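Local coordinates for protein trichothecene 3-O-acetyltransferase (Fusarium sporotrichioides, PDB 2ZBA) that transfers an acetyl group from acetyl coenzyme A to the 3-hydroxyl of trichothecene mycotoxins during their biosynthesis in the fungus, at residues A[202-207]-A[315-320]; A[13-16]-A[20-23]; A[56-61]-A[187-192]. All blocks are in the same frame, centred on the assembly; numbering follows the deposited sequence.

Contact 1 of 3, residues A[202-207]-A[315-320]; sequences KTVVPL and GLLQNM. With COA (coenzyme A), chain E.
With its CG trans to the backbone nitrogen (chi1 -175°), Leu-317 sends a forked end toward Val-204 and Val-205. The two methyls divide the work. CD2 meets CG2 of Val-204 tip to tip at 4.1 Å, while CD1 lies 3.7 Å from CG2 of Val-205, whose side chain runs at a slant to the leucine. Contact between the segments is thus purely apolar, a single leucine fork reaching two neighbouring valines, all three buried. Helix 348-363 packs on Val-205 through Gln-356 and Ala-359, and Arg-304 and Met-307 touch Leu-317. Gln-318, the first residue of strand 318-326, serves the ligand side. Extended throughout its chain, it carries its amide to the sulfur end of coenzyme A, with CD 3.8 Å from S1P; OE1 is modelled so close to that sulfur that the nature of the approach is doubtful. The backbone N of Leu-317 donates a hydrogen bond to OD2 of Asp-169, the aspartate of the HGAMD sequence that begins at His-165. The example is one of aliphatic packing behind Gln-318, a residue of the coenzyme A and T-2 toxin pockets, at the start of strand 318-326 and beside the HXXXD signature of the BAHD family.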
loop_
_atom_site.group_PDB
_atom_site.type_symbol
_atom_site.label_atom_id
_atom_site.label_comp_id
_atom_site.label_asym_id
_atom_site.label_seq_id
_atom_site.Cartn_x
_atom_site.Cartn_y
_atom_site.Cartn_z
ATOM N N LYS A 202 -10.519 -13.753 -12.875
ATOM C CA LYS A 202 -10.782 -13.415 -14.281
ATOM C C LYS A 202 -12.119 -12.699 -14.423
ATOM O O LYS A 202 -12.306 -11.880 -15.321
ATOM C CB LYS A 202 -10.747 -14.681 -15.172
ATOM C CG LYS A 202 -9.398 -15.433 -15.161
ATOM C CD LYS A 202 -9.356 -16.619 -16.154
ATOM N N THR A 203 -13.037 -12.977 -13.507
ATOM C CA THR A 203 -14.405 -12.498 -13.630
ATOM C C THR A 203 -14.665 -11.207 -12.867
ATOM O O THR A 203 -15.705 -10.557 -13.058
ATOM C CB THR A 203 -15.415 -13.594 -13.172
ATOM O OG1 THR A 203 -15.337 -13.811 -11.748
ATOM C CG2 THR A 203 -15.142 -14.887 -13.914
ATOM N N VAL A 204 -13.713 -10.835 -12.017
ATOM C CA VAL A 204 -13.936 -9.849 -10.975
ATOM C C VAL A 204 -14.177 -8.426 -11.531
ATOM O O VAL A 204 -14.930 -7.630 -10.951
ATOM C CB VAL A 204 -12.813 -9.959 -9.866
ATOM C CG1 VAL A 204 -11.616 -9.041 -10.134
ATOM C CG2 VAL A 204 -13.398 -9.710 -8.500
ATOM N N VAL A 205 -13.542 -8.135 -12.666
ATOM C CA VAL A 205 -13.772 -6.904 -13.424
ATOM C C VAL A 205 -14.338 -7.339 -14.783
ATOM O O VAL A 205 -13.602 -7.842 -15.618
ATOM C CB VAL A 205 -12.469 -6.096 -13.611
ATOM C CG1 VAL A 205 -12.737 -4.787 -14.398
ATOM C CG2 VAL A 205 -11.817 -5.795 -12.248
ATOM N N PRO A 206 -15.662 -7.196 -14.984
ATOM C CA PRO A 206 -16.267 -7.578 -16.265
ATOM C C PRO A 206 -15.694 -6.792 -17.436
ATOM O O PRO A 206 -15.512 -5.572 -17.351
ATOM C CB PRO A 206 -17.760 -7.248 -16.056
ATOM C CG PRO A 206 -17.958 -7.308 -14.585
ATOM C CD PRO A 206 -16.679 -6.705 -14.035
ATOM N N LEU A 207 -15.384 -7.489 -18.525
ATOM C CA LEU A 207 -14.817 -6.827 -19.701
ATOM C C LEU A 207 -15.919 -6.089 -20.463
ATOM O O LEU A 207 -17.092 -6.488 -20.411
ATOM C CB LEU A 207 -14.087 -7.836 -20.598
ATOM C CG LEU A 207 -12.562 -8.039 -20.526
ATOM C CD1 LEU A 207 -11.875 -7.626 -19.201
ATOM C CD2 LEU A 207 -12.234 -9.462 -20.926
ATOM N N GLY A 315 -7.190 -10.435 -4.002
ATOM C CA GLY A 315 -6.437 -10.193 -5.212
ATOM C C GLY A 315 -5.965 -8.771 -5.358
ATOM O O GLY A 315 -5.792 -8.054 -4.369
ATOM N N LEU A 316 -5.699 -8.379 -6.596
ATOM C CA LEU A 316 -5.358 -6.995 -6.897
ATOM C C LEU A 316 -6.544 -6.367 -7.625
ATOM O O LEU A 316 -6.851 -6.725 -8.769
ATOM C CB LEU A 316 -4.077 -6.862 -7.736
ATOM C CG LEU A 316 -3.864 -5.355 -8.005
ATOM C CD1 LEU A 316 -2.570 -4.797 -7.522
ATOM C CD2 LEU A 316 -4.160 -4.952 -9.452
ATOM N N LEU A 317 -7.185 -5.429 -6.940
ATOM C CA LEU A 317 -8.375 -4.780 -7.418
ATOM C C LEU A 317 -8.303 -3.332 -6.961
ATOM O O LEU A 317 -8.929 -2.920 -5.986
ATOM C CB LEU A 317 -9.625 -5.510 -6.894
ATOM C CG LEU A 317 -10.960 -4.997 -7.422
ATOM C CD1 LEU A 317 -10.880 -4.564 -8.926
ATOM C CD2 LEU A 317 -12.036 -6.017 -7.191
ATOM N N GLN A 318 -7.507 -2.571 -7.694
ATOM C CA GLN A 318 -7.121 -1.237 -7.308
ATOM C C GLN A 318 -7.098 -0.421 -8.590
ATOM O O GLN A 318 -6.927 -0.984 -9.679
ATOM C CB GLN A 318 -5.715 -1.317 -6.712
ATOM C CG GLN A 318 -5.145 -0.035 -6.147
ATOM C CD GLN A 318 -3.777 -0.256 -5.519
ATOM O OE1 GLN A 318 -3.651 -0.287 -4.290
ATOM N NE2 GLN A 318 -2.751 -0.449 -6.355
ATOM N N ASN A 319 -7.313 0.885 -8.460
ATOM C CA ASN A 319 -7.017 1.833 -9.520
ATOM C C ASN A 319 -6.514 3.091 -8.829
ATOM O O ASN A 319 -6.264 3.073 -7.621
ATOM C CB ASN A 319 -8.287 2.106 -10.346
ATOM C CG ASN A 319 -7.985 2.563 -11.766
ATOM O OD1 ASN A 319 -6.893 3.050 -12.063
ATOM N ND2 ASN A 319 -8.967 2.417 -12.650
HETATM N N MSE A 320 -6.363 4.175 -9.578
HETATM C CA MSE A 320 -5.983 5.444 -9.019
HETATM C C MSE A 320 -6.922 6.494 -9.593
HETATM O O MSE A 320 -7.540 6.296 -10.642
HETATM C CB MSE A 320 -4.518 5.773 -9.340
HETATM C CG MSE A 320 -3.471 4.781 -8.743
HETATM SE SE MSE A 320 -1.669 5.507 -8.789
HETATM C CE MSE A 320 -1.460 5.993 -6.895
HETATM N N1A COA E . -22.008 12.564 4.181
HETATM C C2A COA E . -21.013 12.950 5.065
HETATM N N3A COA E . -19.911 12.127 5.253
HETATM C C4A COA E . -19.794 10.950 4.574
HETATM C C5A COA E . -20.794 10.552 3.687
HETATM C C6A COA E . -21.913 11.371 3.490
HETATM N N6A COA E . -22.930 10.961 2.726
HETATM N N7A COA E . -20.428 9.358 3.165
HETATM C C8A COA E . -19.236 8.998 3.701
HETATM N N9A COA E . -18.827 9.975 4.571
HETATM C C1B COA E . -17.532 10.040 5.286
HETATM C C2B COA E . -17.456 9.020 6.417
HETATM O O2B COA E . -18.007 9.539 7.608
HETATM C C3B COA E . -15.964 8.748 6.481
HETATM O O3B COA E . -15.364 9.914 6.981
HETATM P P3B COA E . -14.250 9.985 8.144
HETATM O O7A COA E . -13.214 8.918 7.852
HETATM O O8A COA E . -14.860 9.679 9.485
HETATM O O9A COA E . -13.685 11.364 8.027
HETATM C C4B COA E . -15.585 8.765 5.015
HETATM O O4B COA E . -16.436 9.734 4.426
HETATM C C5B COA E . -15.736 7.450 4.266
HETATM O O5B COA E . -15.529 7.765 2.893
HETATM P P1A COA E . -14.742 6.756 1.912
HETATM O O1A COA E . -15.416 5.421 1.864
HETATM O O2A COA E . -14.492 7.360 0.550
HETATM O O3A COA E . -13.317 6.430 2.630
HETATM P P2A COA E . -12.050 7.419 2.779
HETATM O O4A COA E . -11.576 7.305 4.211
HETATM O O5A COA E . -12.277 8.839 2.322
HETATM O O6A COA E . -10.927 6.815 1.807
HETATM C CBP COA E . -9.976 6.259 -0.334
HETATM C CCP COA E . -10.859 7.228 0.450
HETATM C CDP COA E . -8.529 6.641 -0.026
HETATM C CEP COA E . -10.286 6.416 -1.832
HETATM C CAP COA E . -10.269 4.837 0.153
HETATM O OAP COA E . -11.625 4.498 -0.100
HETATM C C9P COA E . -9.383 3.761 -0.432
HETATM O O9P COA E . -9.707 3.211 -1.675
HETATM N N8P COA E . -8.342 3.319 0.276
HETATM C C7P COA E . -7.455 2.288 -0.255
HETATM C C6P COA E . -6.374 2.853 -1.177
HETATM C C5P COA E . -5.475 1.727 -1.664
HETATM O O5P COA E . -5.875 0.902 -2.522
HETATM N N4P COA E . -4.255 1.659 -1.145
HETATM C C3P COA E . -3.615 0.355 -0.995
HETATM C C2P COA E . -2.320 0.237 -1.794
HETATM S S1P COA E . -1.937 -1.443 -2.380
#

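Contact 2 of 3, residues A[13-16]-A[20-23]; sequences DIEL and GQQP
Van der Waals contact accounts for most of the meeting of Glu-15 and Leu-16 with Gly-20 and Gln-21. The amide end of Gln-21 does most of the touching: its NE2 lies 3.5 Å from CG of Glu-15, against the methylene part of that chain. The two side chains cross nearly at right angles, with the carboxylate and amide planes 69° apart, and at 3.8 Å from NE2 of Gln-21 the OE2 of Glu-15 is far for a hydrogen bond, so the approach is packing with at most a weak electrostatic part. A sharp bend at chi2 (-95°) turns the end of Gln-21 back toward the strand. Leu-16 sets its CD1 4.1 Å from the carbonyl O of Gly-20, and its own carbonyl O is 3.6 Å from NE2 of Gln-21, too far to count as a hydrogen bond.

The polar bonding goes to a third element. OE1 of Gln-21 accepts a hydrogen bond from the backbone N of Ser-82, and the backbones of Ile-14 and Leu-16 pair with Ile-84 and Ser-82. Strand 81-85 therefore holds both the short strand and the amide that folds back on it. Asp-13 adds a salt bridge to Lys-83. The chain turns a corner at the edge of a three-stranded antiparallel sheet, where strand 14-15 leads by a short turn into helix 23-26, at which the pocket for T-2 toxin begins.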
loop_
_atom_site.group_PDB
_atom_site.type_symbol
_atom_site.label_atom_id
_atom_site.label_comp_id
_atom_site.label_asym_id
_atom_site.label_seq_id
_atom_site.Cartn_x
_atom_site.Cartn_y
_atom_site.Cartn_z
ATOM N N ASP A 13 -3.755 -23.566 -10.699
ATOM C CA ASP A 13 -3.184 -22.787 -11.785
ATOM C C ASP A 13 -4.019 -21.510 -11.952
ATOM O O ASP A 13 -4.926 -21.465 -12.781
ATOM C CB ASP A 13 -3.187 -23.621 -13.069
ATOM C CG ASP A 13 -2.750 -22.825 -14.288
ATOM O OD1 ASP A 13 -1.590 -22.995 -14.717
ATOM N N ILE A 14 -3.717 -20.487 -11.157
ATOM C CA ILE A 14 -4.609 -19.331 -11.000
ATOM C C ILE A 14 -4.074 -18.057 -11.676
ATOM O O ILE A 14 -3.124 -17.423 -11.189
ATOM C CB ILE A 14 -4.932 -19.061 -9.497
ATOM C CG1 ILE A 14 -5.579 -20.295 -8.868
ATOM C CG2 ILE A 14 -5.865 -17.854 -9.344
ATOM C CD1 ILE A 14 -5.433 -20.382 -7.360
ATOM N N GLU A 15 -4.688 -17.680 -12.796
ATOM C CA GLU A 15 -4.251 -16.470 -13.515
ATOM C C GLU A 15 -4.493 -15.220 -12.664
ATOM O O GLU A 15 -5.532 -15.114 -12.014
ATOM C CB GLU A 15 -4.952 -16.343 -14.864
ATOM C CG GLU A 15 -4.334 -15.273 -15.741
ATOM C CD GLU A 15 -4.934 -15.250 -17.122
ATOM O OE1 GLU A 15 -5.022 -16.331 -17.725
ATOM O OE2 GLU A 15 -5.322 -14.156 -17.596
ATOM N N LEU A 16 -3.541 -14.293 -12.663
ATOM C CA LEU A 16 -3.660 -13.064 -11.861
ATOM C C LEU A 16 -4.804 -12.199 -12.381
ATOM O O LEU A 16 -5.251 -12.374 -13.518
ATOM C CB LEU A 16 -2.352 -12.250 -11.883
ATOM C CG LEU A 16 -1.021 -12.900 -11.500
ATOM C CD1 LEU A 16 0.024 -11.823 -11.349
ATOM C CD2 LEU A 16 -1.123 -13.707 -10.230
ATOM N N GLY A 20 -3.527 -6.845 -12.573
ATOM C CA GLY A 20 -2.280 -7.119 -11.856
ATOM C C GLY A 20 -1.160 -7.575 -12.770
ATOM O O GLY A 20 -0.035 -7.803 -12.312
ATOM N N GLN A 21 -1.474 -7.727 -14.061
ATOM C CA GLN A 21 -0.502 -8.182 -15.051
ATOM C C GLN A 21 0.395 -7.068 -15.566
ATOM O O GLN A 21 1.034 -7.231 -16.601
ATOM C CB GLN A 21 -1.192 -8.847 -16.244
ATOM C CG GLN A 21 -2.188 -9.915 -15.901
ATOM C CD GLN A 21 -1.634 -11.307 -15.913
ATOM O OE1 GLN A 21 -0.431 -11.518 -15.935
ATOM N NE2 GLN A 21 -2.517 -12.270 -15.869
ATOM N N GLN A 22 0.440 -5.940 -14.859
ATOM C CA GLN A 22 1.313 -4.818 -15.210
ATOM C C GLN A 22 2.748 -5.156 -14.821
ATOM O O GLN A 22 2.998 -5.530 -13.674
ATOM C CB GLN A 22 0.898 -3.549 -14.452
ATOM C CG GLN A 22 -0.460 -3.060 -14.754
ATOM C CD GLN A 22 -0.923 -1.978 -13.808
ATOM O OE1 GLN A 22 -0.147 -1.105 -13.402
ATOM N NE2 GLN A 22 -2.207 -2.007 -13.472
ATOM N N PRO A 23 3.710 -4.988 -15.754
ATOM C CA PRO A 23 5.077 -5.357 -15.380
ATOM C C PRO A 23 5.623 -4.641 -14.118
ATOM O O PRO A 23 6.403 -5.248 -13.405
ATOM C CB PRO A 23 5.901 -5.039 -16.646
ATOM C CG PRO A 23 4.884 -5.032 -17.770
ATOM C CD PRO A 23 3.635 -4.478 -17.144
#

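Contact 3 of 3, residues A[56-61]-A[187-192]; sequences KRLSQT and ESFTEE
Phe-189 inserts its ring beside Leu-58 and Thr-61, joining the last turn of helix 44-61 to the linker between helices 170-184 and 191-197. It is an instance of an aromatic side chain from a linker closing a seam between helices, here within the layered alpha/beta architecture of the BAHD acyltransferase fold. Two residues meet the ring. At its edge, and in its plane, lies OG1 of Thr-61, 3.4 Å from CE2; an oxygen placed there faces the weakly positive rim of C-H bonds. The methyl CG2 of Thr-61 follows alongside, 3.7 Å from CD2. Leu-58 has a side chain that crosses the phenylalanine at about a right angle, and its CD1 lies 3.8 Å from CZ, oblique to the ring plane. With CG trans to the backbone nitrogen (chi1 -169°), the leucine reaches the ring although its chain does not start out toward the linker.

Beyond this first shell, Leu-179 and Ala-183 of helix 170-184 also touch Phe-189, and Phe-62 meets it ring against ring with planes at about 50°. Arg-57 ties helix 44-61 directly to helix 170-184, its NH1 bonding to the carbonyl O of Ala-183. On the linker side, the residue after the phenylalanine is fixed by a capping box: the side chain of Thr-190, the N-cap of helix 191-197, caps a backbone N just past Glu-192, and OE1 of Glu-193 takes the N-H of Thr-190 in return. The position of the threonine hydroxyl at the ring edge is consistent with orientation from within its own helix: Thr-61 OG1 donates a long hydrogen bond of 3.3 Å to the carbonyl O of Arg-57, one turn earlier, with a C=O...donor angle of 160°.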
loop_
_atom_site.group_PDB
_atom_site.type_symbol
_atom_site.label_atom_id
_atom_site.label_comp_id
_atom_site.label_asym_id
_atom_site.label_seq_id
_atom_site.Cartn_x
_atom_site.Cartn_y
_atom_site.Cartn_z
ATOM N N LYS A 56 -0.013 -23.398 8.407
ATOM C CA LYS A 56 -0.495 -24.693 7.906
ATOM C C LYS A 56 -2.009 -24.715 7.740
ATOM O O LYS A 56 -2.524 -25.193 6.723
ATOM C CB LYS A 56 -0.063 -25.839 8.826
ATOM C CG LYS A 56 1.443 -26.114 8.823
ATOM N N ARG A 57 -2.705 -24.196 8.752
ATOM C CA ARG A 57 -4.165 -24.154 8.801
ATOM C C ARG A 57 -4.759 -23.334 7.655
ATOM O O ARG A 57 -5.740 -23.753 7.029
ATOM C CB ARG A 57 -4.632 -23.604 10.161
ATOM C CG ARG A 57 -6.043 -24.051 10.573
ATOM C CD ARG A 57 -6.278 -23.982 12.092
ATOM N NE ARG A 57 -5.501 -24.995 12.807
ATOM C CZ ARG A 57 -4.606 -24.759 13.765
ATOM N NH1 ARG A 57 -4.336 -23.522 14.186
ATOM N NH2 ARG A 57 -3.976 -25.790 14.317
ATOM N N LEU A 58 -4.157 -22.170 7.399
ATOM C CA LEU A 58 -4.526 -21.294 6.276
ATOM C C LEU A 58 -4.262 -21.955 4.918
ATOM O O LEU A 58 -5.142 -21.964 4.053
ATOM C CB LEU A 58 -3.780 -19.955 6.369
ATOM C CG LEU A 58 -4.239 -18.838 5.422
ATOM C CD1 LEU A 58 -5.483 -18.169 5.981
ATOM C CD2 LEU A 58 -3.108 -17.833 5.212
ATOM N N SER A 59 -3.069 -22.526 4.754
ATOM C CA SER A 59 -2.701 -23.291 3.543
ATOM C C SER A 59 -3.539 -24.533 3.256
ATOM O O SER A 59 -3.616 -24.956 2.103
ATOM C CB SER A 59 -1.235 -23.714 3.579
ATOM O OG SER A 59 -0.379 -22.596 3.714
ATOM N N GLN A 60 -4.138 -25.131 4.287
ATOM C CA GLN A 60 -4.983 -26.321 4.110
ATOM C C GLN A 60 -6.338 -25.940 3.545
ATOM O O GLN A 60 -6.885 -26.632 2.676
ATOM C CB GLN A 60 -5.143 -27.098 5.425
ATOM C CG GLN A 60 -3.872 -27.794 5.909
ATOM C CD GLN A 60 -4.097 -28.650 7.169
ATOM O OE1 GLN A 60 -4.912 -28.321 8.042
ATOM N N THR A 61 -6.879 -24.826 4.027
ATOM C CA THR A 61 -8.132 -24.312 3.510
ATOM C C THR A 61 -7.923 -23.649 2.138
ATOM O O THR A 61 -8.742 -23.843 1.238
ATOM C CB THR A 61 -8.787 -23.335 4.515
ATOM O OG1 THR A 61 -8.753 -23.921 5.820
ATOM C CG2 THR A 61 -10.240 -23.027 4.140
ATOM N N GLU A 187 -9.653 -20.430 14.790
ATOM C CA GLU A 187 -11.034 -20.101 14.474
ATOM C C GLU A 187 -11.297 -20.506 13.038
ATOM O O GLU A 187 -10.479 -20.248 12.154
ATOM C CB GLU A 187 -11.294 -18.615 14.654
ATOM C CG GLU A 187 -11.621 -18.234 16.067
ATOM C CD GLU A 187 -10.977 -16.934 16.487
ATOM O OE1 GLU A 187 -10.961 -15.970 15.689
ATOM O OE2 GLU A 187 -10.496 -16.875 17.633
ATOM N N SER A 188 -12.434 -21.155 12.810
ATOM C CA SER A 188 -12.808 -21.599 11.468
ATOM C C SER A 188 -13.245 -20.401 10.617
ATOM O O SER A 188 -13.744 -19.392 11.141
ATOM C CB SER A 188 -13.915 -22.649 11.542
ATOM O OG SER A 188 -15.009 -22.154 12.283
ATOM N N PHE A 189 -13.033 -20.511 9.310
ATOM C CA PHE A 189 -13.373 -19.434 8.384
ATOM C C PHE A 189 -14.838 -19.516 8.045
ATOM O O PHE A 189 -15.383 -20.616 7.928
ATOM C CB PHE A 189 -12.536 -19.530 7.107
ATOM C CG PHE A 189 -11.060 -19.623 7.361
ATOM C CD1 PHE A 189 -10.371 -18.565 7.944
ATOM C CD2 PHE A 189 -10.356 -20.778 7.027
ATOM C CE1 PHE A 189 -9.005 -18.658 8.175
ATOM C CE2 PHE A 189 -8.982 -20.874 7.257
ATOM C CZ PHE A 189 -8.312 -19.814 7.830
ATOM N N THR A 190 -15.473 -18.355 7.885
ATOM C CA THR A 190 -16.899 -18.301 7.587
ATOM C C THR A 190 -17.157 -18.722 6.136
ATOM O O THR A 190 -16.207 -18.901 5.361
ATOM C CB THR A 190 -17.515 -16.911 7.916
ATOM O OG1 THR A 190 -17.046 -15.906 6.996
ATOM C CG2 THR A 190 -17.190 -16.506 9.368
ATOM N N GLU A 191 -18.430 -18.927 5.793
ATOM C CA GLU A 191 -18.850 -19.173 4.410
ATOM C C GLU A 191 -18.469 -17.984 3.524
ATOM O O GLU A 191 -17.877 -18.167 2.456
ATOM N N GLU A 192 -18.800 -16.779 3.980
ATOM C CA GLU A 192 -18.433 -15.543 3.278
ATOM C C GLU A 192 -16.931 -15.436 2.922
ATOM O O GLU A 192 -16.581 -15.108 1.782
ATOM C CB GLU A 192 -18.877 -14.322 4.092
#

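In the fold
Contacts 1 and 2 are buried neighbours, with centres about 11 Å apart, and they touch where Leu-316 CD2 packs 3.7 Å from Gly-20 N. Contact 3 is only partly buried, its centre about 24 Å from those of the other two and away from the annotated sites. Contact 1 joins distant parts of the sequence behind the coenzyme A site by aliphatic packing; contact 2 is a local turn after strand 14-15, with Gln-21 OE1 and the strand backbone bonded to strand 81-85. In contact 3 an aromatic ring bridges helices nearer the surface. Its linker leads into helix 191-197, beyond which the chain soon enters segment 202-207 of contact 1.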